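3-carboxy-cis,cis-muconate cycloisomerase (Pseudomonas putida, PDB 1RE5) is an enzyme of the fumarase/aspartase (lyase) superfamily, tetrameric and built round a bundle of long helices. Local coordinates at residues 116-121 with 231-236; 303-308 with 324-329. One frame throughout, in Å; residues are numbered along the deposited sequence.

How the contacts relate
Contacts 1 and 2 are neighbours in the helical interior, their centres about 12 Å apart, and contact 1 closes along the chain before contact 2 opens. Residues 231-236 and 324-329 bring them together: CB of L233 comes 4.1 Å from CD1 of L327, and CD2 of F236 lies 4.1 Å from CD2 of L327. On its other flank the 231-236 helix meets 303-308, where CG2 of V234 packs 3.7 Å from O of L305. The bound 2,3-dihydroxy-1,4-dithiobutane, probably from the crystallisation liquor, sits at contact 2, about 3 Å from the side chain of T304. Both contacts also touch the second subunit, another copy of the protein.

Contact 1 (116-121 with 231-236); sequences LQLRDA and DRLVEF
This is a buried, wholly apolar helix-to-helix contact, made where the long helix 106-142 passes the first turns of helix 231-257. L118 carries it from one side, reaching between L233 and F236, which stand one helical turn apart. Its two methyls divide the work: CD1 of L118 meets CD2 of L233 at 3.8 Å. CD2 of the same leucine, L118, lies 3.7 Å from CE2 of F236. L118 is set roughly perpendicular to L233, whereas L118 and F236 lie alongside with their ends pointing opposite ways. With CG of F236 anti to the backbone N (chi1 177°), the ring is carried out from its own helix, and its CE2 corner reaches the leucine. The backbones stay well apart, the nearest CA atoms, those of L118 and F236, being 9.1 Å from each other, and the side chains bridge that space. Long helices bundled in this way form the central part of the fumarase/aspartase superfamily fold. L187 of helix 162-187 touches both L118 and F236, and helix 319-347 packs C331 on F236 and E323 on L233. Away from L118, D231 and E235 form salt bridges with R175 and R179 of the second subunit, D231 with both and E235 with R179.

Contact 2 (303-308 with 324-329); sequences STLFAA and WETLPD
L305 and T326 have the most surface buried here, and they meet through carbon: CG of L305 lies 4.0 Å from CG2 of T326. The two side chains overlap side by side, running in opposing senses, and CG2 of T326 also comes 4.1 Å from CB of T304. That methyl is turned anti to the backbone N of T326, leaving OG1 beside the N (chi1 -55°), from where it hydrogen-bonds to the carbonyl O of A322, one turn back in its own helix. The hydroxyl is thereby satisfied within its helix. OG1 of T326 lies 3.9 Å from CG2 of T304, which is simple packing. L327 adds a smaller second touch on L305. The two leucines are turned nearly square to one another, CD1 of L305 resting 4.0 Å from CG of L327. T304 belongs to the pocket of the bound 2,3-dihydroxy-1,4-dithiobutane, so the packing of T326 on T304 probably lies beside that site. The local axes run roughly antiparallel, at 144°, with a closest approach of 10.0 Å. Helix 286-307 ends here, and the chain returns as helix 319-347. Helix 231-257 covers the flank of the pair, putting A237 against L305, while R297 of the third subunit packs on T326.

Contact 1 (116-121 with 231-236)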
ATOM      1  N   LEU D 116      -8.071  -4.865  25.271  1.00 25.79           N
ATOM      2  CA  LEU D 116      -7.542  -5.795  26.263  1.00 25.72           C
ATOM      3  C   LEU D 116      -6.534  -6.718  25.582  1.00 25.60           C
ATOM      4  O   LEU D 116      -5.457  -6.973  26.123  1.00 25.96           O
ATOM      5  CB  LEU D 116      -8.668  -6.609  26.917  1.00 25.37           C
ATOM      6  CG  LEU D 116      -9.588  -5.806  27.853  1.00 25.58           C
ATOM      7  CD1 LEU D 116     -10.631  -6.732  28.458  1.00 24.59           C
ATOM      8  CD2 LEU D 116      -8.775  -5.123  28.948  1.00 22.46           C
ATOM      9  N   GLN D 117      -6.872  -7.208  24.391  1.00 24.81           N
ATOM     10  CA  GLN D 117      -5.958  -8.091  23.667  1.00 24.34           C
ATOM     11  C   GLN D 117      -4.701  -7.328  23.299  1.00 24.21           C
ATOM     12  O   GLN D 117      -3.592  -7.857  23.376  1.00 24.52           O
ATOM     13  CB  GLN D 117      -6.607  -8.639  22.397  1.00 23.09           C
ATOM     14  CG  GLN D 117      -7.852  -9.433  22.658  1.00 23.87           C
ATOM     15  CD  GLN D 117      -8.450  -9.993  21.397  1.00 24.89           C
ATOM     16  OE1 GLN D 117      -7.950 -10.967  20.842  1.00 25.32           O
ATOM     17  NE2 GLN D 117      -9.526  -9.370  20.925  1.00 26.81           N
ATOM     18  N   LEU D 118      -4.873  -6.076  22.904  1.00 24.50           N
ATOM     19  CA  LEU D 118      -3.730  -5.266  22.536  1.00 24.78           C
ATOM     20  C   LEU D 118      -2.794  -5.075  23.719  1.00 25.38           C
ATOM     21  O   LEU D 118      -1.576  -5.065  23.562  1.00 26.43           O
ATOM     22  CB  LEU D 118      -4.198  -3.919  21.998  1.00 23.22           C
ATOM     23  CG  LEU D 118      -4.866  -3.990  20.624  1.00 23.01           C
ATOM     24  CD1 LEU D 118      -5.179  -2.575  20.144  1.00 23.34           C
ATOM     25  CD2 LEU D 118      -3.950  -4.695  19.628  1.00 21.67           C
ATOM     26  N   ARG D 119      -3.351  -4.937  24.914  1.00 26.85           N
ATOM     27  CA  ARG D 119      -2.498  -4.754  26.074  1.00 28.52           C
ATOM     28  C   ARG D 119      -1.647  -6.010  26.299  1.00 28.78           C
ATOM     29  O   ARG D 119      -0.446  -5.911  26.557  1.00 29.15           O
ATOM     30  CB  ARG D 119      -3.332  -4.445  27.317  1.00 30.25           C
ATOM     31  CG  ARG D 119      -2.481  -4.214  28.559  1.00 31.55           C
ATOM     32  CD  ARG D 119      -3.162  -4.803  29.783  1.00 33.14           C
ATOM     33  NE  ARG D 119      -4.042  -3.841  30.441  1.00 33.30           N
ATOM     34  CZ  ARG D 119      -5.232  -4.138  30.948  1.00 31.65           C
ATOM     35  NH1 ARG D 119      -5.706  -5.377  30.868  1.00 31.39           N
ATOM     36  NH2 ARG D 119      -5.929  -3.194  31.560  1.00 31.34           N
ATOM     37  N   ASP D 120      -2.253  -7.191  26.191  1.00 28.40           N
ATOM     38  CA  ASP D 120      -1.491  -8.422  26.374  1.00 28.36           C
ATOM     39  C   ASP D 120      -0.419  -8.501  25.314  1.00 28.60           C
ATOM     40  O   ASP D 120       0.684  -8.972  25.584  1.00 30.17           O
ATOM     41  CB  ASP D 120      -2.375  -9.663  26.271  1.00 27.80           C
ATOM     42  CG  ASP D 120      -3.170  -9.909  27.524  1.00 28.30           C
ATOM     43  OD1 ASP D 120      -2.815  -9.337  28.576  1.00 28.89           O
ATOM     44  OD2 ASP D 120      -4.142 -10.687  27.460  1.00 30.09           O
ATOM     45  N   ALA D 121      -0.754  -8.041  24.108  1.00 27.83           N
ATOM     46  CA  ALA D 121       0.185  -8.049  22.991  1.00 26.92           C
ATOM     47  C   ALA D 121       1.319  -7.054  23.243  1.00 26.78           C
ATOM     48  O   ALA D 121       2.494  -7.372  23.054  1.00 26.17           O
ATOM     49  CB  ALA D 121      -0.533  -7.692  21.708  1.00 26.62           C
ATOM     50  N   ASP D 231      -7.369   6.858  15.419  1.00 18.83           N
ATOM     51  CA  ASP D 231      -5.938   7.121  15.436  1.00 20.07           C
ATOM     52  C   ASP D 231      -5.153   6.274  16.436  1.00 21.77           C
ATOM     53  O   ASP D 231      -4.019   5.880  16.160  1.00 22.46           O
ATOM     54  CB  ASP D 231      -5.679   8.591  15.711  1.00 20.69           C
ATOM     55  CG  ASP D 231      -6.275   9.036  17.011  1.00 21.93           C
ATOM     56  OD1 ASP D 231      -5.519   9.452  17.919  1.00 22.22           O
ATOM     57  OD2 ASP D 231      -7.512   8.950  17.120  1.00 23.75           O
ATOM     58  N   ARG D 232      -5.742   5.988  17.594  1.00 22.83           N
ATOM     59  CA  ARG D 232      -5.049   5.189  18.601  1.00 23.08           C
ATOM     60  C   ARG D 232      -4.617   3.825  18.064  1.00 23.97           C
ATOM     61  O   ARG D 232      -3.474   3.397  18.277  1.00 24.12           O
ATOM     62  CB  ARG D 232      -5.930   5.005  19.845  1.00 23.91           C
ATOM     63  CG  ARG D 232      -6.040   6.252  20.712  1.00 25.84           C
ATOM     64  CD  ARG D 232      -6.995   6.055  21.886  1.00 26.56           C
ATOM     65  NE  ARG D 232      -8.070   7.040  21.833  1.00 28.81           N
ATOM     66  CZ  ARG D 232      -8.197   8.051  22.683  1.00 28.58           C
ATOM     67  NH1 ARG D 232      -7.323   8.207  23.664  1.00 31.64           N
ATOM     68  NH2 ARG D 232      -9.177   8.922  22.534  1.00 27.89           N
ATOM     69  N   LEU D 233      -5.515   3.137  17.360  1.00 23.51           N
ATOM     70  CA  LEU D 233      -5.182   1.813  16.824  1.00 22.29           C
ATOM     71  C   LEU D 233      -4.179   1.903  15.663  1.00 21.82           C
ATOM     72  O   LEU D 233      -3.277   1.072  15.527  1.00 21.11           O
ATOM     73  CB  LEU D 233      -6.455   1.095  16.356  1.00 21.64           C
ATOM     74  CG  LEU D 233      -7.603   0.974  17.370  1.00 22.28           C
ATOM     75  CD1 LEU D 233      -8.764   0.183  16.758  1.00 20.29           C
ATOM     76  CD2 LEU D 233      -7.099   0.282  18.628  1.00 22.64           C
ATOM     77  N   VAL D 234      -4.338   2.917  14.821  1.00 21.35           N
ATOM     78  CA  VAL D 234      -3.453   3.086  13.687  1.00 20.78           C
ATOM     79  C   VAL D 234      -2.047   3.463  14.151  1.00 21.71           C
ATOM     80  O   VAL D 234      -1.061   3.044  13.548  1.00 21.77           O
ATOM     81  CB  VAL D 234      -4.010   4.140  12.735  1.00 21.06           C
ATOM     82  CG1 VAL D 234      -3.088   4.321  11.546  1.00 20.97           C
ATOM     83  CG2 VAL D 234      -5.391   3.701  12.271  1.00 20.69           C
ATOM     84  N   GLU D 235      -1.937   4.240  15.225  1.00 21.73           N
ATOM     85  CA  GLU D 235      -0.608   4.586  15.726  1.00 21.68           C
ATOM     86  C   GLU D 235       0.128   3.341  16.223  1.00 22.40           C
ATOM     87  O   GLU D 235       1.315   3.158  15.947  1.00 22.82           O
ATOM     88  CB  GLU D 235      -0.688   5.576  16.870  1.00 21.35           C
ATOM     89  CG  GLU D 235       0.587   5.642  17.683  1.00 21.24           C
ATOM     90  CD  GLU D 235       0.535   6.731  18.729  1.00 23.58           C
ATOM     91  OE1 GLU D 235      -0.452   6.780  19.503  1.00 23.54           O
ATOM     92  OE2 GLU D 235       1.483   7.543  18.771  1.00 24.13           O
ATOM     93  N   PHE D 236      -0.573   2.493  16.970  1.00 22.10           N
ATOM     94  CA  PHE D 236       0.028   1.263  17.483  1.00 22.09           C
ATOM     95  C   PHE D 236       0.515   0.391  16.326  1.00 20.85           C
ATOM     96  O   PHE D 236       1.616  -0.161  16.368  1.00 21.81           O
ATOM     97  CB  PHE D 236      -0.993   0.484  18.323  1.00 22.03           C
ATOM     98  CG  PHE D 236      -0.485  -0.835  18.826  1.00 21.59           C
ATOM     99  CD1 PHE D 236       0.590  -0.894  19.705  1.00 22.46           C
ATOM    100  CD2 PHE D 236      -1.083  -2.024  18.426  1.00 21.94           C
ATOM    101  CE1 PHE D 236       1.060  -2.131  20.182  1.00 22.66           C
ATOM    102  CE2 PHE D 236      -0.616  -3.267  18.898  1.00 20.97           C
ATOM    103  CZ  PHE D 236       0.455  -3.314  19.776  1.00 20.18           C
TER

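Contact 2 (303-308 with 324-329)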
ATOM      1  N   SER D 303      -1.146   0.247   5.651  1.00 19.21           N
ATOM      2  CA  SER D 303      -1.841   1.239   4.852  1.00 18.56           C
ATOM      3  C   SER D 303      -3.326   0.971   4.907  1.00 18.21           C
ATOM      4  O   SER D 303      -4.120   1.903   4.787  1.00 18.67           O
ATOM      5  CB  SER D 303      -1.321   1.255   3.415  1.00 17.39           C
ATOM      6  OG  SER D 303      -1.540   0.020   2.776  1.00 18.91           O
ATOM      7  N   THR D 304      -3.711  -0.285   5.132  1.00 17.54           N
ATOM      8  CA  THR D 304      -5.136  -0.597   5.227  1.00 17.83           C
ATOM      9  C   THR D 304      -5.738   0.133   6.425  1.00 18.00           C
ATOM     10  O   THR D 304      -6.805   0.742   6.325  1.00 18.45           O
ATOM     11  CB  THR D 304      -5.410  -2.108   5.383  1.00 17.96           C
ATOM     12  OG1 THR D 304      -5.063  -2.792   4.169  1.00 20.80           O
ATOM     13  CG2 THR D 304      -6.891  -2.348   5.671  1.00 16.19           C
ATOM     14  N   LEU D 305      -5.056   0.082   7.561  1.00 16.90           N
ATOM     15  CA  LEU D 305      -5.563   0.765   8.730  1.00 14.79           C
ATOM     16  C   LEU D 305      -5.605   2.267   8.464  1.00 16.29           C
ATOM     17  O   LEU D 305      -6.547   2.952   8.876  1.00 18.07           O
ATOM     18  CB  LEU D 305      -4.703   0.434   9.935  1.00 14.13           C
ATOM     19  CG  LEU D 305      -4.815  -1.040  10.347  1.00 14.24           C
ATOM     20  CD1 LEU D 305      -3.935  -1.315  11.542  1.00 13.72           C
ATOM     21  CD2 LEU D 305      -6.261  -1.373  10.682  1.00 12.53           C
ATOM     22  N   PHE D 306      -4.610   2.803   7.766  1.00 16.46           N
ATOM     23  CA  PHE D 306      -4.654   4.234   7.469  1.00 15.92           C
ATOM     24  C   PHE D 306      -5.859   4.509   6.570  1.00 16.73           C
ATOM     25  O   PHE D 306      -6.643   5.424   6.812  1.00 16.29           O
ATOM     26  CB  PHE D 306      -3.379   4.699   6.757  1.00 14.76           C
ATOM     27  CG  PHE D 306      -2.256   5.057   7.693  1.00 14.76           C
ATOM     28  CD1 PHE D 306      -1.215   4.170   7.922  1.00 13.31           C
ATOM     29  CD2 PHE D 306      -2.259   6.281   8.365  1.00 14.35           C
ATOM     30  CE1 PHE D 306      -0.190   4.493   8.808  1.00 13.70           C
ATOM     31  CE2 PHE D 306      -1.242   6.616   9.255  1.00 13.98           C
ATOM     32  CZ  PHE D 306      -0.200   5.719   9.477  1.00 14.09           C
ATOM     33  N   ALA D 307      -6.010   3.695   5.534  1.00 17.51           N
ATOM     34  CA  ALA D 307      -7.110   3.857   4.593  1.00 17.85           C
ATOM     35  C   ALA D 307      -8.510   3.791   5.231  1.00 20.44           C
ATOM     36  O   ALA D 307      -9.464   4.359   4.689  1.00 21.82           O
ATOM     37  CB  ALA D 307      -6.999   2.818   3.504  1.00 14.41           C
ATOM     38  N   ALA D 308      -8.637   3.112   6.373  1.00 21.06           N
ATOM     39  CA  ALA D 308      -9.934   2.969   7.021  1.00 20.32           C
ATOM     40  C   ALA D 308     -10.227   4.027   8.078  1.00 20.90           C
ATOM     41  O   ALA D 308     -11.190   3.896   8.827  1.00 21.91           O
ATOM     42  CB  ALA D 308     -10.052   1.579   7.630  1.00 19.08           C
ATOM     43  N   TRP D 324     -10.830  -5.302  11.741  1.00 22.29           N
ATOM     44  CA  TRP D 324     -10.930  -6.566  12.469  1.00 22.56           C
ATOM     45  C   TRP D 324      -9.827  -7.617  12.340  1.00 22.20           C
ATOM     46  O   TRP D 324      -9.249  -8.040  13.346  1.00 21.76           O
ATOM     47  CB  TRP D 324     -12.301  -7.206  12.210  1.00 21.74           C
ATOM     48  CG  TRP D 324     -13.448  -6.307  12.618  1.00 22.30           C
ATOM     49  CD1 TRP D 324     -13.363  -5.076  13.224  1.00 22.76           C
ATOM     50  CD2 TRP D 324     -14.845  -6.537  12.383  1.00 21.94           C
ATOM     51  NE1 TRP D 324     -14.620  -4.528  13.369  1.00 21.35           N
ATOM     52  CE2 TRP D 324     -15.545  -5.404  12.861  1.00 20.82           C
ATOM     53  CE3 TRP D 324     -15.572  -7.590  11.812  1.00 21.78           C
ATOM     54  CZ2 TRP D 324     -16.934  -5.298  12.784  1.00 21.72           C
ATOM     55  CZ3 TRP D 324     -16.961  -7.481  11.738  1.00 22.36           C
ATOM     56  CH2 TRP D 324     -17.622  -6.345  12.221  1.00 21.31           C
ATOM     57  N   GLU D 325      -9.522  -8.044  11.128  1.00 22.50           N
ATOM     58  CA  GLU D 325      -8.492  -9.057  10.962  1.00 22.76           C
ATOM     59  C   GLU D 325      -7.129  -8.459  10.667  1.00 22.48           C
ATOM     60  O   GLU D 325      -6.110  -9.091  10.907  1.00 25.99           O
ATOM     61  CB  GLU D 325      -8.892 -10.019   9.844  1.00 23.24           C
ATOM     62  CG  GLU D 325     -10.238 -10.691  10.089  1.00 28.25           C
ATOM     63  CD  GLU D 325     -10.222 -11.614  11.303  1.00 31.16           C
ATOM     64  OE1 GLU D 325      -9.760 -11.187  12.391  1.00 30.70           O
ATOM     65  OE2 GLU D 325     -10.679 -12.773  11.166  1.00 34.33           O
ATOM     66  N   THR D 326      -7.107  -7.233  10.164  1.00 20.44           N
ATOM     67  CA  THR D 326      -5.856  -6.579   9.816  1.00 18.26           C
ATOM     68  C   THR D 326      -4.911  -6.306  10.976  1.00 18.08           C
ATOM     69  O   THR D 326      -3.723  -6.609  10.892  1.00 17.37           O
ATOM     70  CB  THR D 326      -6.130  -5.255   9.075  1.00 17.63           C
ATOM     71  OG1 THR D 326      -6.975  -5.523   7.947  1.00 17.33           O
ATOM     72  CG2 THR D 326      -4.829  -4.616   8.590  1.00 12.24           C
ATOM     73  N   LEU D 327      -5.420  -5.723  12.053  1.00 18.82           N
ATOM     74  CA  LEU D 327      -4.565  -5.406  13.197  1.00 19.39           C
ATOM     75  C   LEU D 327      -3.970  -6.684  13.785  1.00 20.64           C
ATOM     76  O   LEU D 327      -2.781  -6.728  14.134  1.00 21.29           O
ATOM     77  CB  LEU D 327      -5.349  -4.648  14.267  1.00 18.54           C
ATOM     78  CG  LEU D 327      -4.677  -3.414  14.872  1.00 18.33           C
ATOM     79  CD1 LEU D 327      -5.553  -2.863  15.985  1.00 21.31           C
ATOM     80  CD2 LEU D 327      -3.317  -3.760  15.420  1.00 18.58           C
ATOM     81  N   PRO D 328      -4.782  -7.746  13.910  1.00 21.00           N
ATOM     82  CA  PRO D 328      -4.186  -8.960  14.469  1.00 20.93           C
ATOM     83  C   PRO D 328      -3.077  -9.498  13.561  1.00 20.73           C
ATOM     84  O   PRO D 328      -2.017  -9.904  14.035  1.00 22.04           O
ATOM     85  CB  PRO D 328      -5.378  -9.905  14.589  1.00 19.96           C
ATOM     86  CG  PRO D 328      -6.507  -8.958  14.867  1.00 20.72           C
ATOM     87  CD  PRO D 328      -6.249  -7.862  13.860  1.00 20.77           C
ATOM     88  N   ASP D 329      -3.305  -9.493  12.258  1.00 21.30           N
ATOM     89  CA  ASP D 329      -2.275  -9.989  11.355  1.00 24.17           C
ATOM     90  C   ASP D 329      -0.958  -9.265  11.567  1.00 22.90           C
ATOM     91  O   ASP D 329       0.102  -9.888  11.586  1.00 22.88           O
ATOM     92  CB  ASP D 329      -2.700  -9.831   9.892  1.00 28.30           C
ATOM     93  CG  ASP D 329      -3.561 -10.974   9.415  1.00 33.52           C
ATOM     94  OD1 ASP D 329      -3.885 -11.004   8.200  1.00 37.12           O
ATOM     95  OD2 ASP D 329      -3.915 -11.841  10.259  1.00 36.59           O
TER